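Luciferase-like monooxygenase (Streptomyces bottropensis, PDB 4US5) probably acts as a flavin-dependent monooxygenase of the bacterial luciferase-like family, using molecular oxygen to oxidise an organic substrate. Local coordinates at residues D36-E47 and T70-L81; E60-A68 and F94-I105. One frame throughout, in Å; residues are numbered along the deposited sequence.

Contact 1: D36-E47 and T70-L81. With NA (sodium ion), chain O.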
loop_
_atom_site.group_PDB
_atom_site.type_symbol
_atom_site.label_atom_id
_atom_site.label_comp_id
_atom_site.label_asym_id
_atom_site.label_seq_id
_atom_site.Cartn_x
_atom_site.Cartn_y
_atom_site.Cartn_z
ATOM N N ASP B 36 -9.719 17.961 -3.976
ATOM C CA ASP B 36 -10.819 17.305 -4.649
ATOM C C ASP B 36 -11.991 18.295 -4.815
ATOM O O ASP B 36 -12.496 18.485 -5.945
ATOM C CB ASP B 36 -11.248 16.072 -3.820
ATOM C CG ASP B 36 -12.277 15.188 -4.507
ATOM O OD1 ASP B 36 -12.232 14.990 -5.715
ATOM O OD2 ASP B 36 -13.095 14.597 -3.761
ATOM N N ARG B 37 -12.398 18.915 -3.734
ATOM C CA ARG B 37 -13.544 19.867 -3.749
ATOM C C ARG B 37 -13.285 21.060 -4.658
ATOM O O ARG B 37 -14.194 21.530 -5.314
ATOM C CB ARG B 37 -13.828 20.375 -2.344
ATOM C CG ARG B 37 -14.477 19.274 -1.501
ATOM C CD ARG B 37 -15.006 19.749 -0.177
ATOM N NE ARG B 37 -14.053 20.627 0.536
ATOM C CZ ARG B 37 -13.116 20.188 1.400
ATOM N NH1 ARG B 37 -12.988 18.890 1.684
ATOM N NH2 ARG B 37 -12.321 21.056 2.012
ATOM N N LEU B 38 -12.053 21.548 -4.680
ATOM C CA LEU B 38 -11.722 22.767 -5.436
ATOM C C LEU B 38 -11.535 22.575 -6.929
ATOM O O LEU B 38 -11.513 23.555 -7.663
ATOM C CB LEU B 38 -10.470 23.422 -4.859
ATOM C CG LEU B 38 -10.625 24.064 -3.491
ATOM C CD1 LEU B 38 -9.273 24.565 -3.015
ATOM C CD2 LEU B 38 -11.638 25.202 -3.518
ATOM N N GLY B 39 -11.378 21.355 -7.379
ATOM C CA GLY B 39 -11.241 21.047 -8.793
ATOM C C GLY B 39 -9.832 20.839 -9.290
ATOM O O GLY B 39 -9.565 20.960 -10.475
ATOM N N TYR B 40 -8.897 20.517 -8.388
ATOM C CA TYR B 40 -7.576 20.064 -8.854
ATOM C C TYR B 40 -7.716 18.761 -9.648
ATOM O O TYR B 40 -8.605 17.938 -9.376
ATOM C CB TYR B 40 -6.604 19.928 -7.657
ATOM C CG TYR B 40 -6.092 21.249 -7.102
ATOM C CD1 TYR B 40 -6.884 22.067 -6.337
ATOM C CD2 TYR B 40 -4.758 21.627 -7.286
ATOM C CE1 TYR B 40 -6.394 23.270 -5.823
ATOM C CE2 TYR B 40 -4.250 22.813 -6.786
ATOM C CZ TYR B 40 -5.062 23.640 -6.065
ATOM O OH TYR B 40 -4.599 24.816 -5.565
ATOM N N GLU B 41 -6.844 18.558 -10.620
ATOM C CA GLU B 41 -6.922 17.408 -11.526
ATOM C C GLU B 41 -6.470 16.097 -10.899
ATOM O O GLU B 41 -7.139 15.073 -11.057
ATOM C CB GLU B 41 -6.081 17.613 -12.795
ATOM C CG GLU B 41 -6.440 18.824 -13.588
ATOM C CD GLU B 41 -7.845 18.798 -14.143
ATOM O OE1 GLU B 41 -8.320 17.684 -14.537
ATOM O OE2 GLU B 41 -8.475 19.883 -14.093
ATOM N N ARG B 42 -5.304 16.125 -10.234
ATOM C CA ARG B 42 -4.707 14.929 -9.621
ATOM C C ARG B 42 -3.955 15.292 -8.352
ATOM O O ARG B 42 -3.532 16.436 -8.162
ATOM C CB ARG B 42 -3.796 14.159 -10.583
ATOM C CG ARG B 42 -2.472 14.845 -10.954
ATOM C CD ARG B 42 -1.865 14.277 -12.229
ATOM N NE ARG B 42 -2.584 14.700 -13.438
ATOM C CZ ARG B 42 -3.125 13.875 -14.344
ATOM N NH1 ARG B 42 -3.112 12.551 -14.184
ATOM N NH2 ARG B 42 -3.705 14.380 -15.421
ATOM N N PHE B 43 -3.777 14.295 -7.506
ATOM C CA PHE B 43 -3.076 14.439 -6.245
ATOM C C PHE B 43 -2.025 13.333 -6.246
ATOM O O PHE B 43 -2.367 12.142 -6.223
ATOM C CB PHE B 43 -4.047 14.253 -5.091
ATOM C CG PHE B 43 -3.445 14.572 -3.727
ATOM C CD1 PHE B 43 -2.661 13.639 -3.059
ATOM C CD2 PHE B 43 -3.639 15.800 -3.147
ATOM C CE1 PHE B 43 -2.109 13.934 -1.844
ATOM C CE2 PHE B 43 -3.103 16.091 -1.921
ATOM C CZ PHE B 43 -2.342 15.152 -1.264
ATOM N N TRP B 44 -0.759 13.717 -6.303
ATOM C CA TRP B 44 0.305 12.758 -6.292
ATOM C C TRP B 44 1.020 12.732 -4.966
ATOM O O TRP B 44 1.226 13.777 -4.342
ATOM C CB TRP B 44 1.308 13.098 -7.392
ATOM C CG TRP B 44 0.902 12.704 -8.748
ATOM C CD1 TRP B 44 -0.228 12.033 -9.119
ATOM C CD2 TRP B 44 1.602 12.999 -9.948
ATOM N NE1 TRP B 44 -0.247 11.852 -10.469
ATOM C CE2 TRP B 44 0.880 12.413 -11.013
ATOM C CE3 TRP B 44 2.799 13.669 -10.231
ATOM C CZ2 TRP B 44 1.260 12.536 -12.337
ATOM C CZ3 TRP B 44 3.194 13.774 -11.562
ATOM C CH2 TRP B 44 2.450 13.184 -12.589
ATOM N N VAL B 45 1.471 11.553 -4.573
ATOM C CA VAL B 45 2.235 11.367 -3.342
ATOM C C VAL B 45 3.662 10.930 -3.728
ATOM O O VAL B 45 3.823 9.936 -4.457
ATOM C CB VAL B 45 1.595 10.309 -2.441
ATOM C CG1 VAL B 45 2.382 10.136 -1.127
ATOM C CG2 VAL B 45 0.154 10.670 -2.133
ATOM N N ALA B 46 4.668 11.621 -3.190
ATOM C CA ALA B 46 6.076 11.376 -3.507
ATOM C C ALA B 46 6.656 10.330 -2.548
ATOM O O ALA B 46 6.078 10.039 -1.507
ATOM C CB ALA B 46 6.868 12.667 -3.470
ATOM N N GLU B 47 7.749 9.711 -2.939
ATOM C CA GLU B 47 8.409 8.707 -2.140
ATOM C C GLU B 47 9.713 9.275 -1.639
ATOM O O GLU B 47 10.589 9.642 -2.446
ATOM C CB GLU B 47 8.672 7.487 -3.014
ATOM C CG GLU B 47 9.433 6.383 -2.336
ATOM C CD GLU B 47 9.420 5.070 -3.108
ATOM O OE1 GLU B 47 8.514 4.852 -3.964
ATOM O OE2 GLU B 47 10.293 4.215 -2.842
ATOM N N THR B 70 -11.756 10.707 -1.382
ATOM C CA THR B 70 -11.988 11.642 -2.465
ATOM C C THR B 70 -12.784 10.961 -3.553
ATOM O O THR B 70 -12.862 9.743 -3.612
ATOM C CB THR B 70 -10.659 12.134 -3.066
ATOM O OG1 THR B 70 -9.887 11.011 -3.477
ATOM C CG2 THR B 70 -9.879 12.940 -2.085
ATOM N N SER B 71 -13.400 11.756 -4.425
ATOM C CA SER B 71 -14.270 11.201 -5.448
ATOM C C SER B 71 -13.880 11.504 -6.848
ATOM O O SER B 71 -14.060 10.664 -7.719
ATOM C CB SER B 71 -15.719 11.708 -5.251
ATOM O OG SER B 71 -16.175 11.315 -3.975
ATOM N N GLY B 72 -13.459 12.733 -7.117
ATOM C CA GLY B 72 -13.219 13.148 -8.514
ATOM C C GLY B 72 -11.755 13.278 -8.929
ATOM O O GLY B 72 -11.390 12.961 -10.034
ATOM N N ILE B 73 -10.944 13.782 -8.033
ATOM C CA ILE B 73 -9.502 13.952 -8.293
ATOM C C ILE B 73 -8.862 12.609 -8.579
ATOM O O ILE B 73 -9.177 11.606 -7.937
ATOM C CB ILE B 73 -8.869 14.683 -7.100
ATOM C CG1 ILE B 73 -7.498 15.303 -7.460
ATOM C CG2 ILE B 73 -8.766 13.788 -5.869
ATOM C CD1 ILE B 73 -7.062 16.312 -6.433
ATOM N N ARG B 74 -7.936 12.571 -9.526
ATOM C CA ARG B 74 -7.108 11.400 -9.712
ATOM C C ARG B 74 -6.088 11.340 -8.549
ATOM O O ARG B 74 -5.790 12.363 -7.934
ATOM C CB ARG B 74 -6.378 11.462 -11.046
ATOM C CG ARG B 74 -7.328 11.450 -12.266
ATOM C CD ARG B 74 -6.556 11.389 -13.573
ATOM N NE ARG B 74 -5.833 10.135 -13.666
ATOM C CZ ARG B 74 -6.380 8.953 -13.995
ATOM N NH1 ARG B 74 -7.660 8.863 -14.362
ATOM N NH2 ARG B 74 -5.657 7.868 -13.954
ATOM N N VAL B 75 -5.691 10.135 -8.183
ATOM C CA VAL B 75 -4.739 9.934 -7.067
ATOM C C VAL B 75 -3.693 8.989 -7.503
ATOM O O VAL B 75 -3.964 7.978 -8.197
ATOM C CB VAL B 75 -5.449 9.385 -5.811
ATOM C CG1 VAL B 75 -4.555 9.453 -4.616
ATOM C CG2 VAL B 75 -6.727 10.156 -5.519
ATOM N N GLY B 76 -2.439 9.279 -7.158
ATOM C CA GLY B 76 -1.369 8.417 -7.573
ATOM C C GLY B 76 -0.019 8.757 -6.994
ATOM O O GLY B 76 0.091 9.592 -6.070
ATOM N N SER B 77 0.992 8.082 -7.514
ATOM C CA SER B 77 2.362 8.263 -7.108
ATOM C C SER B 77 3.077 9.290 -7.948
ATOM O O SER B 77 2.879 9.351 -9.171
ATOM C CB SER B 77 3.098 6.964 -7.167
ATOM O OG SER B 77 3.110 6.408 -8.486
ATOM N N GLY B 78 3.860 10.137 -7.280
ATOM C CA GLY B 78 4.701 11.156 -7.949
ATOM C C GLY B 78 6.039 11.337 -7.241
ATOM O O GLY B 78 6.279 12.392 -6.663
ATOM N N GLY B 79 6.891 10.322 -7.218
ATOM C CA GLY B 79 6.717 9.081 -7.967
ATOM C C GLY B 79 7.252 7.864 -7.215
ATOM O O GLY B 79 8.062 7.998 -6.284
ATOM N N VAL B 80 6.841 6.675 -7.632
ATOM C CA VAL B 80 7.433 5.450 -7.142
ATOM C C VAL B 80 8.859 5.294 -7.682
ATOM O O VAL B 80 9.103 5.434 -8.862
ATOM C CB VAL B 80 6.581 4.229 -7.551
ATOM C CG1 VAL B 80 7.364 2.928 -7.386
ATOM C CG2 VAL B 80 5.323 4.190 -6.723
ATOM N N LEU B 81 9.785 4.978 -6.792
ATOM C CA LEU B 81 11.209 4.805 -7.170
ATOM C C LEU B 81 11.460 3.386 -7.710
ATOM O O LEU B 81 11.889 2.467 -7.000
ATOM C CB LEU B 81 12.074 5.134 -5.991
ATOM C CG LEU B 81 11.833 6.509 -5.403
ATOM C CD1 LEU B 81 12.783 6.738 -4.229
ATOM C CD2 LEU B 81 11.906 7.652 -6.406
HETATM NA NA NA O . 6.926 2.552 -3.180
HETATM O O HOH W 1 -9.395 14.582 -12.315
HETATM O O HOH W 2 9.171 10.351 -5.400
HETATM O O HOH W 3 6.736 0.146 -4.592
#

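Contact 2: E60-A68 and F94-I105. With NA (sodium ion), chain P; NA (sodium ion), chain O.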
loop_
_atom_site.group_PDB
_atom_site.type_symbol
_atom_site.label_atom_id
_atom_site.label_comp_id
_atom_site.label_asym_id
_atom_site.label_seq_id
_atom_site.Cartn_x
_atom_site.Cartn_y
_atom_site.Cartn_z
ATOM N N GLU B 60 2.171 4.315 -1.979
ATOM C CA GLU B 60 1.047 3.423 -2.281
ATOM C C GLU B 60 0.075 3.279 -1.113
ATOM O O GLU B 60 -1.146 3.115 -1.302
ATOM C CB GLU B 60 1.557 2.063 -2.755
ATOM C CG GLU B 60 2.326 1.236 -1.719
ATOM C CD GLU B 60 3.819 1.531 -1.633
ATOM O OE1 GLU B 60 4.287 2.614 -2.063
ATOM O OE2 GLU B 60 4.550 0.644 -1.117
ATOM N N ILE B 61 0.595 3.386 0.105
ATOM C CA ILE B 61 -0.263 3.284 1.310
ATOM C C ILE B 61 -1.113 4.540 1.471
ATOM O O ILE B 61 -2.346 4.452 1.697
ATOM C CB ILE B 61 0.590 3.080 2.592
ATOM C CG1 ILE B 61 1.378 1.753 2.495
ATOM C CG2 ILE B 61 -0.308 3.133 3.825
ATOM C CD1 ILE B 61 0.510 0.521 2.319
ATOM N N LEU B 62 -0.510 5.709 1.289
ATOM C CA LEU B 62 -1.275 6.941 1.352
ATOM C C LEU B 62 -2.259 7.094 0.161
ATOM O O LEU B 62 -3.345 7.597 0.328
ATOM C CB LEU B 62 -0.323 8.150 1.450
ATOM C CG LEU B 62 -0.920 9.452 1.968
ATOM C CD1 LEU B 62 -1.549 9.315 3.329
ATOM C CD2 LEU B 62 0.084 10.598 1.981
ATOM N N ILE B 63 -1.867 6.615 -1.025
ATOM C CA ILE B 63 -2.754 6.576 -2.168
ATOM C C ILE B 63 -3.997 5.747 -1.868
ATOM O O ILE B 63 -5.141 6.171 -2.137
ATOM C CB ILE B 63 -2.031 6.063 -3.429
ATOM C CG1 ILE B 63 -0.928 7.053 -3.822
ATOM C CG2 ILE B 63 -3.014 5.854 -4.561
ATOM C CD1 ILE B 63 0.126 6.425 -4.659
ATOM N N ALA B 64 -3.807 4.586 -1.296
ATOM C CA ALA B 64 -4.929 3.705 -0.975
ATOM C C ALA B 64 -5.933 4.403 -0.051
ATOM O O ALA B 64 -7.153 4.232 -0.184
ATOM C CB ALA B 64 -4.388 2.444 -0.325
ATOM N N ARG B 65 -5.426 5.186 0.886
ATOM C CA ARG B 65 -6.289 5.920 1.799
ATOM C C ARG B 65 -6.942 7.122 1.135
ATOM O O ARG B 65 -8.142 7.332 1.249
ATOM C CB ARG B 65 -5.506 6.355 3.018
ATOM C CG ARG B 65 -6.272 7.278 3.980
ATOM C CD ARG B 65 -7.559 6.635 4.487
ATOM N NE ARG B 65 -8.192 7.509 5.458
ATOM C CZ ARG B 65 -7.748 7.751 6.685
ATOM N NH1 ARG B 65 -6.737 7.080 7.191
ATOM N NH2 ARG B 65 -8.355 8.681 7.438
ATOM N N ILE B 66 -6.131 7.938 0.475
ATOM C CA ILE B 66 -6.636 9.190 -0.089
ATOM C C ILE B 66 -7.664 8.971 -1.187
ATOM O O ILE B 66 -8.618 9.738 -1.281
ATOM C CB ILE B 66 -5.476 10.103 -0.586
ATOM C CG1 ILE B 66 -4.742 10.665 0.652
ATOM C CG2 ILE B 66 -5.994 11.178 -1.537
ATOM C CD1 ILE B 66 -3.507 11.458 0.350
ATOM N N ALA B 67 -7.510 7.911 -1.979
ATOM C CA ALA B 67 -8.525 7.585 -2.997
ATOM C C ALA B 67 -9.869 7.238 -2.374
ATOM O O ALA B 67 -10.926 7.500 -2.974
ATOM C CB ALA B 67 -8.055 6.492 -3.890
ATOM N N ALA B 68 -9.856 6.677 -1.177
ATOM C CA ALA B 68 -11.121 6.407 -0.437
ATOM C C ALA B 68 -11.769 7.657 0.147
ATOM O O ALA B 68 -12.948 7.645 0.488
ATOM C CB ALA B 68 -10.858 5.416 0.710
ATOM N N PHE B 94 -0.368 -1.469 -8.064
ATOM C CA PHE B 94 -1.157 -0.467 -8.715
ATOM C C PHE B 94 -2.369 -1.046 -9.416
ATOM O O PHE B 94 -3.364 -0.361 -9.553
ATOM C CB PHE B 94 -0.298 0.465 -9.566
ATOM C CG PHE B 94 0.441 1.504 -8.726
ATOM C CD1 PHE B 94 1.518 1.129 -7.946
ATOM C CD2 PHE B 94 -0.051 2.764 -8.594
ATOM C CE1 PHE B 94 2.148 2.048 -7.131
ATOM C CE2 PHE B 94 0.557 3.697 -7.773
ATOM C CZ PHE B 94 1.646 3.342 -7.015
ATOM N N ARG B 95 -2.305 -2.322 -9.825
ATOM C CA ARG B 95 -3.504 -3.017 -10.255
ATOM C C ARG B 95 -4.519 -3.174 -9.111
ATOM O O ARG B 95 -5.722 -3.119 -9.344
ATOM C CB ARG B 95 -3.168 -4.400 -10.869
ATOM C CG ARG B 95 -2.497 -4.331 -12.256
ATOM C CD ARG B 95 -2.964 -5.446 -13.168
ATOM N NE ARG B 95 -4.312 -5.083 -13.507
ATOM C CZ ARG B 95 -4.648 -4.295 -14.524
ATOM N NH1 ARG B 95 -3.755 -3.898 -15.424
ATOM N NH2 ARG B 95 -5.897 -3.941 -14.648
ATOM N N THR B 96 -4.028 -3.435 -7.911
ATOM C CA THR B 96 -4.902 -3.543 -6.740
ATOM C C THR B 96 -5.577 -2.184 -6.478
ATOM O O THR B 96 -6.800 -2.099 -6.311
ATOM C CB THR B 96 -4.105 -4.040 -5.487
ATOM O OG1 THR B 96 -3.419 -5.275 -5.800
ATOM C CG2 THR B 96 -5.034 -4.244 -4.317
ATOM N N LEU B 97 -4.816 -1.095 -6.578
ATOM C CA LEU B 97 -5.390 0.236 -6.443
ATOM C C LEU B 97 -6.439 0.485 -7.501
ATOM O O LEU B 97 -7.514 0.996 -7.204
ATOM C CB LEU B 97 -4.289 1.311 -6.479
ATOM C CG LEU B 97 -3.397 1.395 -5.221
ATOM C CD1 LEU B 97 -2.150 2.210 -5.481
ATOM C CD2 LEU B 97 -4.141 1.988 -4.050
ATOM N N HIS B 98 -6.116 0.114 -8.743
ATOM C CA HIS B 98 -7.052 0.302 -9.860
ATOM C C HIS B 98 -8.328 -0.507 -9.632
ATOM O O HIS B 98 -9.416 -0.042 -9.956
ATOM C CB HIS B 98 -6.360 -0.073 -11.167
ATOM C CG HIS B 98 -7.266 -0.141 -12.349
ATOM N ND1 HIS B 98 -7.750 0.988 -12.971
ATOM C CD2 HIS B 98 -7.709 -1.198 -13.078
ATOM C CE1 HIS B 98 -8.477 0.630 -14.017
ATOM N NE2 HIS B 98 -8.486 -0.696 -14.091
ATOM N N ALA B 99 -8.205 -1.690 -9.042
ATOM C CA ALA B 99 -9.379 -2.535 -8.800
ATOM C C ALA B 99 -10.272 -1.952 -7.706
ATOM O O ALA B 99 -11.497 -2.083 -7.766
ATOM C CB ALA B 99 -8.944 -3.950 -8.459
ATOM N N LEU B 100 -9.673 -1.216 -6.752
ATOM C CA LEU B 100 -10.414 -0.485 -5.736
ATOM C C LEU B 100 -11.000 0.834 -6.271
ATOM O O LEU B 100 -12.079 1.247 -5.840
ATOM C CB LEU B 100 -9.508 -0.169 -4.557
ATOM C CG LEU B 100 -9.211 -1.305 -3.598
ATOM C CD1 LEU B 100 -8.152 -0.864 -2.591
ATOM C CD2 LEU B 100 -10.478 -1.708 -2.865
ATOM N N TYR B 101 -10.276 1.496 -7.198
ATOM C CA TYR B 101 -10.558 2.880 -7.574
ATOM C C TYR B 101 -10.487 2.995 -9.108
ATOM O O TYR B 101 -9.533 3.539 -9.672
ATOM C CB TYR B 101 -9.535 3.818 -6.890
ATOM C CG TYR B 101 -9.437 3.632 -5.376
ATOM C CD1 TYR B 101 -10.518 3.884 -4.549
ATOM C CD2 TYR B 101 -8.267 3.112 -4.794
ATOM C CE1 TYR B 101 -10.434 3.708 -3.172
ATOM C CE2 TYR B 101 -8.175 2.920 -3.437
ATOM C CZ TYR B 101 -9.255 3.204 -2.628
ATOM O OH TYR B 101 -9.176 2.979 -1.301
ATOM N N PRO B 102 -11.453 2.365 -9.792
ATOM C CA PRO B 102 -11.344 2.179 -11.202
ATOM C C PRO B 102 -11.105 3.466 -11.979
ATOM O O PRO B 102 -11.834 4.423 -11.853
ATOM C CB PRO B 102 -12.695 1.503 -11.594
ATOM C CG PRO B 102 -13.561 1.620 -10.396
ATOM C CD PRO B 102 -12.634 1.691 -9.226
ATOM N N ASP B 103 -10.064 3.416 -12.780
ATOM C CA ASP B 103 -9.671 4.475 -13.709
ATOM C C ASP B 103 -9.375 5.808 -13.006
ATOM O O ASP B 103 -9.442 6.874 -13.645
ATOM C CB ASP B 103 -10.738 4.678 -14.819
ATOM C CG ASP B 103 -10.154 5.314 -16.080
ATOM O OD1 ASP B 103 -8.994 5.026 -16.435
ATOM O OD2 ASP B 103 -10.832 6.169 -16.664
ATOM N N ARG B 104 -9.008 5.767 -11.723
ATOM C CA ARG B 104 -8.626 6.976 -11.004
ATOM C C ARG B 104 -7.128 7.070 -10.655
ATOM O O ARG B 104 -6.691 8.096 -10.078
ATOM C CB ARG B 104 -9.420 7.108 -9.736
ATOM C CG ARG B 104 -10.911 7.378 -9.968
ATOM C CD ARG B 104 -11.617 7.564 -8.645
ATOM N NE ARG B 104 -11.131 8.730 -7.954
ATOM C CZ ARG B 104 -11.060 8.855 -6.637
ATOM N NH1 ARG B 104 -11.420 7.859 -5.821
ATOM N NH2 ARG B 104 -10.584 9.965 -6.114
ATOM N N ILE B 105 -6.358 6.033 -10.951
ATOM C CA ILE B 105 -5.017 5.884 -10.356
ATOM C C ILE B 105 -3.923 6.233 -11.365
ATOM O O ILE B 105 -3.913 5.736 -12.508
ATOM C CB ILE B 105 -4.790 4.456 -9.803
ATOM C CG1 ILE B 105 -5.819 4.109 -8.740
ATOM C CG2 ILE B 105 -3.370 4.285 -9.283
ATOM C CD1 ILE B 105 -5.887 5.027 -7.527
HETATM NA NA NA P . -6.641 3.587 -12.621
HETATM NA NA NA O . 6.926 2.552 -3.180
HETATM O O HOH W 4 -6.498 5.232 -14.998
HETATM O O HOH W 3 6.736 0.146 -4.592
#

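Contact 1: D36-E47 and T70-L81
F43 and V75 sit side by side in neighbouring parallel strands, 42-45 and 74-77, of the TIM-barrel fold of luciferase-like monooxygenases; helix 59-68 links the strands as a beta-alpha-beta unit. The tight part is the strand ladder. R74 N bonds to E41 O just before the strand, F43 N, G76 N and V45 N then bond in turn to R74 O, F43 O and G76 O, and the run ends with G78 N on V45 O (2.8 Å), nearly straight at the hydrogen. F43, V45 and V75 face helix 59-68, whereas R42, R74 and W44 face the other way. There the W44 indole lies between R42 CD on one face and S77 O on the other, with G78 CA 3.9 Å from CE3. R42 and R74 run alongside each other; D106 forms salt bridges with both, and E309 pairs with R42 as well.

The more open side is the loop 70-73, where S71 is exposed. Here the carboxylate of D36 binds three successive amides: OD1 takes G72 N and I73 N, each at 2.9 Å, while OD2 receives S71 N from above the carboxylate plane. Setting CG anti to the backbone N (chi1 -172°) carries this carboxylate from the helix end to the loop. At the far end the extended E47 side chain crosses L81; OE2 is hydrogen-bonded to Y85 OH, while OE1 binds a sodium ion at 2.9 Å and accepts L81 N at 3.1 Å from above the carboxylate plane.

Contact 2: E60-A68 and F94-I105
The methyl of A67 sits over the middle of the Y101 ring, its CB 3.3 Å from the centroid in a close CH-pi contact only 6° off the ring normal. L100 CB covers the opposite face, toward the rim, so the phenol is held between the two helices. Because CG lies anti to the carbonyl carbon (chi1 -53°), the ring reaches across to helix 60-68, where OH meets A64 O at 2.6 Å in a weak hydrogen bond. R65 of the second subunit also bonds to this hydroxyl.

One turn earlier, L97 is the bump: its CD2 enters the shallow hollow at A64, 3.6 Å from CA, where the small side chain permits close approach. Its other branch, CD1, meets I63 CG2 at 3.9 Å. The two helices belong to the outer layer of the TIM barrel and run almost parallel, 5° between their directions, with their segment axes 10.7 Å apart. I63 is the larger projection on the facing helix and touches three apolar side chains. Its CD1 meets the CE2 and CZ corner of F94, crossing that side chain at about a right angle, while CG2 also touches I105 CD1. Beyond Y101, the R104 chain bends at chi3 and presents NH1 to A67 O at 2.9 Å, the carbonyl lying at the guanidinium edge, near its plane, while NH2 turns to I73 O.

In the fold
Contact 1 pairs two barrel strands, and contact 2 packs the helix that joins those strands against the helix that follows them, so the segments alternate along the chain; the contact centres lie about 10 Å apart. They meet directly through R104, whose NH2 probably bonds to I73 O at 2.8 Å and to T70 OG1 at 2.9 Å, tying the loop before strand 74-77 to the turn that follows helix 87-100. At the other end, E47 of contact 1 and E60 of contact 2 share one sodium ion, which also binds a water. HEPES, probably from the crystallisation liquor, forms a salt bridge with R42 of contact 1 and a hydrogen bond with D103 of contact 2.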